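Local coordinates for protein cellulase (Xanthomonas axonopodis pv. citri, PDB 5HOS) that probably hydrolyses internal beta-1,4-glucosidic bonds of cellulose and related glucans, as an endoglucanase of glycoside hydrolase family 5, at residues A[93-104]-A[145-153]. Residues are numbered along the deposited sequence; the frame is centred on the assembly and turned at random.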
loop_
_atom_site.group_PDB
_atom_site.type_symbol
_atom_site.label_atom_id
_atom_site.label_comp_id
_atom_site.label_asym_id
_atom_site.label_seq_id
_atom_site.Cartn_x
_atom_site.Cartn_y
_atom_site.Cartn_z
ATOM N N LEU A 93 -12.959 6.523 -12.225
ATOM C CA LEU A 93 -13.637 6.663 -10.936
ATOM C C LEU A 93 -14.720 5.598 -10.743
ATOM O O LEU A 93 -14.816 5.006 -9.667
ATOM C CB LEU A 93 -14.223 8.060 -10.763
ATOM C CG LEU A 93 -14.918 8.343 -9.419
ATOM C CD1 LEU A 93 -14.009 8.059 -8.228
ATOM C CD2 LEU A 93 -15.405 9.786 -9.408
ATOM N N ALA A 94 -15.517 5.342 -11.777
ATOM C CA ALA A 94 -16.522 4.266 -11.718
ATOM C C ALA A 94 -15.886 2.885 -11.530
ATOM O O ALA A 94 -16.428 2.060 -10.813
ATOM C CB ALA A 94 -17.414 4.281 -12.951
ATOM N N LEU A 95 -14.730 2.636 -12.150
ATOM C CA LEU A 95 -14.008 1.377 -11.907
ATOM C C LEU A 95 -13.608 1.218 -10.451
ATOM O O LEU A 95 -13.755 0.146 -9.890
ATOM C CB LEU A 95 -12.780 1.233 -12.810
ATOM C CG LEU A 95 -13.142 0.901 -14.253
ATOM C CD1 LEU A 95 -12.013 1.288 -15.198
ATOM C CD2 LEU A 95 -13.502 -0.571 -14.391
ATOM N N ILE A 96 -13.119 2.290 -9.841
ATOM C CA ILE A 96 -12.742 2.253 -8.422
ATOM C C ILE A 96 -14.000 2.075 -7.570
ATOM O O ILE A 96 -13.989 1.295 -6.631
ATOM C CB ILE A 96 -11.922 3.493 -7.993
ATOM C CG1 ILE A 96 -10.597 3.534 -8.770
ATOM C CG2 ILE A 96 -11.627 3.467 -6.494
ATOM C CD1 ILE A 96 -9.874 4.866 -8.699
ATOM N N ARG A 97 -15.086 2.766 -7.910
ATOM C CA ARG A 97 -16.361 2.558 -7.194
ATOM C C ARG A 97 -16.844 1.109 -7.272
ATOM O O ARG A 97 -17.376 0.579 -6.300
ATOM C CB ARG A 97 -17.456 3.479 -7.713
ATOM C CG ARG A 97 -17.327 4.926 -7.295
ATOM C CD ARG A 97 -18.627 5.655 -7.587
ATOM N NE ARG A 97 -18.465 7.103 -7.542
ATOM C CZ ARG A 97 -18.320 7.829 -6.436
ATOM N NH1 ARG A 97 -18.298 7.266 -5.232
ATOM N NH2 ARG A 97 -18.183 9.144 -6.538
ATOM N N GLN A 98 -16.659 0.475 -8.426
ATOM C CA GLN A 98 -17.018 -0.933 -8.583
ATOM C C GLN A 98 -16.134 -1.843 -7.721
ATOM O O GLN A 98 -16.621 -2.823 -7.157
ATOM C CB GLN A 98 -16.898 -1.377 -10.044
ATOM C CG GLN A 98 -17.570 -2.718 -10.330
ATOM C CD GLN A 98 -19.088 -2.674 -10.154
ATOM O OE1 GLN A 98 -19.748 -1.753 -10.624
ATOM N NE2 GLN A 98 -19.646 -3.677 -9.487
ATOM N N ALA A 99 -14.837 -1.542 -7.672
ATOM C CA ALA A 99 -13.895 -2.277 -6.835
ATOM C C ALA A 99 -14.299 -2.194 -5.369
ATOM O O ALA A 99 -14.336 -3.210 -4.686
ATOM C CB ALA A 99 -12.469 -1.764 -7.023
ATOM N N VAL A 100 -14.633 -0.990 -4.909
ATOM C CA VAL A 100 -15.115 -0.790 -3.531
ATOM C C VAL A 100 -16.406 -1.582 -3.278
ATOM O O VAL A 100 -16.532 -2.237 -2.240
ATOM C CB VAL A 100 -15.297 0.714 -3.201
ATOM C CG1 VAL A 100 -15.989 0.918 -1.856
ATOM C CG2 VAL A 100 -13.949 1.425 -3.193
ATOM N N ALA A 101 -17.351 -1.524 -4.218
ATOM C CA ALA A 101 -18.597 -2.290 -4.097
ATOM C C ALA A 101 -18.334 -3.799 -4.060
ATOM O O ALA A 101 -18.866 -4.501 -3.211
ATOM C CB ALA A 101 -19.559 -1.933 -5.220
ATOM N N ASN A 102 -17.478 -4.281 -4.964
ATOM C CA ASN A 102 -17.078 -5.683 -4.973
ATOM C C ASN A 102 -16.445 -6.113 -3.647
ATOM O O ASN A 102 -16.765 -7.177 -3.120
ATOM C CB ASN A 102 -16.082 -5.961 -6.106
ATOM C CG ASN A 102 -16.719 -5.941 -7.486
ATOM O OD1 ASN A 102 -17.927 -6.041 -7.633
ATOM N ND2 ASN A 102 -15.886 -5.825 -8.513
ATOM N N ALA A 103 -15.575 -5.262 -3.105
ATOM C CA ALA A 103 -14.927 -5.533 -1.832
ATOM C C ALA A 103 -15.949 -5.590 -0.704
ATOM O O ALA A 103 -15.919 -6.515 0.116
ATOM C CB ALA A 103 -13.887 -4.476 -1.531
ATOM N N LYS A 104 -16.861 -4.626 -0.677
ATOM C CA LYS A 104 -17.916 -4.618 0.333
ATOM C C LYS A 104 -18.751 -5.889 0.293
ATOM O O LYS A 104 -19.137 -6.394 1.344
ATOM C CB LYS A 104 -18.832 -3.399 0.195
ATOM C CG LYS A 104 -18.215 -2.093 0.677
ATOM C CD LYS A 104 -19.179 -0.956 0.441
ATOM C CE LYS A 104 -18.607 0.392 0.800
ATOM N NZ LYS A 104 -19.579 1.440 0.404
ATOM N N ALA A 145 -15.159 12.021 -3.222
ATOM C CA ALA A 145 -15.799 10.878 -3.870
ATOM C C ALA A 145 -16.100 9.727 -2.913
ATOM O O ALA A 145 -17.118 9.064 -3.070
ATOM C CB ALA A 145 -14.952 10.374 -5.031
ATOM N N PHE A 146 -15.219 9.505 -1.933
ATOM C CA PHE A 146 -15.359 8.412 -0.969
ATOM C C PHE A 146 -15.482 8.899 0.457
ATOM O O PHE A 146 -15.100 8.182 1.385
ATOM C CB PHE A 146 -14.189 7.448 -1.124
ATOM C CG PHE A 146 -14.178 6.775 -2.456
ATOM C CD1 PHE A 146 -15.104 5.770 -2.739
ATOM C CD2 PHE A 146 -13.293 7.171 -3.444
ATOM C CE1 PHE A 146 -15.131 5.165 -3.978
ATOM C CE2 PHE A 146 -13.314 6.560 -4.686
ATOM C CZ PHE A 146 -14.233 5.561 -4.948
ATOM N N LYS A 147 -16.064 10.091 0.613
ATOM C CA LYS A 147 -16.100 10.811 1.901
ATOM C C LYS A 147 -16.683 9.976 3.021
ATOM O O LYS A 147 -17.868 9.646 3.015
ATOM C CB LYS A 147 -16.890 12.119 1.782
ATOM C CG LYS A 147 -16.907 12.942 3.077
ATOM C CD LYS A 147 -17.578 14.292 2.878
ATOM C CE LYS A 147 -17.865 14.964 4.209
ATOM N NZ LYS A 147 -18.329 16.368 4.005
ATOM N N SER A 148 -15.821 9.635 3.966
ATOM C CA SER A 148 -16.187 8.965 5.204
ATOM C C SER A 148 -16.826 7.583 5.010
ATOM O O SER A 148 -17.521 7.088 5.885
ATOM C CB SER A 148 -17.081 9.876 6.058
ATOM O OG SER A 148 -16.439 11.103 6.297
ATOM N N ASP A 149 -16.555 6.955 3.874
ATOM C CA ASP A 149 -16.987 5.607 3.620
ATOM C C ASP A 149 -15.983 4.715 4.337
ATOM O O ASP A 149 -14.829 4.630 3.940
ATOM C CB ASP A 149 -16.999 5.347 2.114
ATOM C CG ASP A 149 -17.479 3.950 1.755
ATOM O OD1 ASP A 149 -17.338 3.026 2.570
ATOM O OD2 ASP A 149 -17.994 3.772 0.628
ATOM N N ASN A 150 -16.430 4.044 5.391
ATOM C CA ASN A 150 -15.525 3.276 6.246
ATOM C C ASN A 150 -14.858 2.078 5.557
ATOM O O ASN A 150 -13.861 1.576 6.053
ATOM C CB ASN A 150 -16.234 2.836 7.525
ATOM C CG ASN A 150 -15.262 2.466 8.634
ATOM O OD1 ASN A 150 -14.396 3.268 9.018
ATOM N ND2 ASN A 150 -15.387 1.245 9.151
ATOM N N ALA A 151 -15.373 1.643 4.410
ATOM C CA ALA A 151 -14.686 0.597 3.637
ATOM C C ALA A 151 -13.448 1.084 2.898
ATOM O O ALA A 151 -12.659 0.254 2.459
ATOM C CB ALA A 151 -15.630 -0.043 2.641
ATOM N N VAL A 152 -13.294 2.401 2.728
ATOM C CA VAL A 152 -12.270 2.957 1.848
ATOM C C VAL A 152 -11.166 3.611 2.661
ATOM O O VAL A 152 -11.427 4.483 3.497
ATOM C CB VAL A 152 -12.870 3.973 0.860
ATOM C CG1 VAL A 152 -11.834 4.430 -0.156
ATOM C CG2 VAL A 152 -14.058 3.350 0.135
ATOM N N ILE A 153 -9.938 3.173 2.398
ATOM C CA ILE A 153 -8.739 3.672 3.054
ATOM C C ILE A 153 -7.912 4.423 2.006
ATOM O O ILE A 153 -7.790 3.986 0.856
ATOM C CB ILE A 153 -7.934 2.508 3.673
ATOM C CG1 ILE A 153 -8.769 1.774 4.735
ATOM C CG2 ILE A 153 -6.612 2.993 4.269
ATOM C CD1 ILE A 153 -8.259 0.383 5.060
HETATM O O HOH W 1 -19.515 1.868 3.832
#
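In the outer layer of a (beta/alpha)8 barrel, helix 90-105 packs against the alpha-to-beta loop that leads from helix 132-145 into strand 152-155, with Phe-146 set between four helix side chains. The far end of the Phe-146 ring does the touching: its CZ lies 3.7 Å from Ile-96 CG2, its CE2 meets Leu-93 CD1, and its CE1 approaches Val-100 CG2. With CG anti to its own carbonyl carbon (chi1 -64°), the ring is swung over toward the helix. Arg-97 runs its extended chain past the same ring, CG 3.9 Å from Phe-146 CZ, and its guanidinium is inclined 46° to the ring plane, at most a weak cation-pi partner. NH1 of Arg-97 instead donates to Ala-145 O at 3.0 Å; the bond is fairly straight (155°) but comes from above the carbonyl plane, at the last residue of helix 132-145.

This is the barrel's usual alpha-beta layering: helix 90-105 precedes strand 109-114, and that strand pairs in parallel with 152-155. Val-152, at the start of the latter, sets CG2 3.7 Å from Val-100 CG1 and also rests on Val-112.

At the other end of the helix segment, Lys-104 stretches out over Ala-151, its CE 3.5 Å from Ala-151 CB, and reaches Asp-149. The salt bridge joins Lys-104 NZ to the syn side of Asp-149 OD2 at 2.8 Å. Asp-149 OD1 accepts from Ala-151 N at 3.0 Å in an Asx turn, which probably helps hold the carboxylate in its rotation, and a water also donates to it.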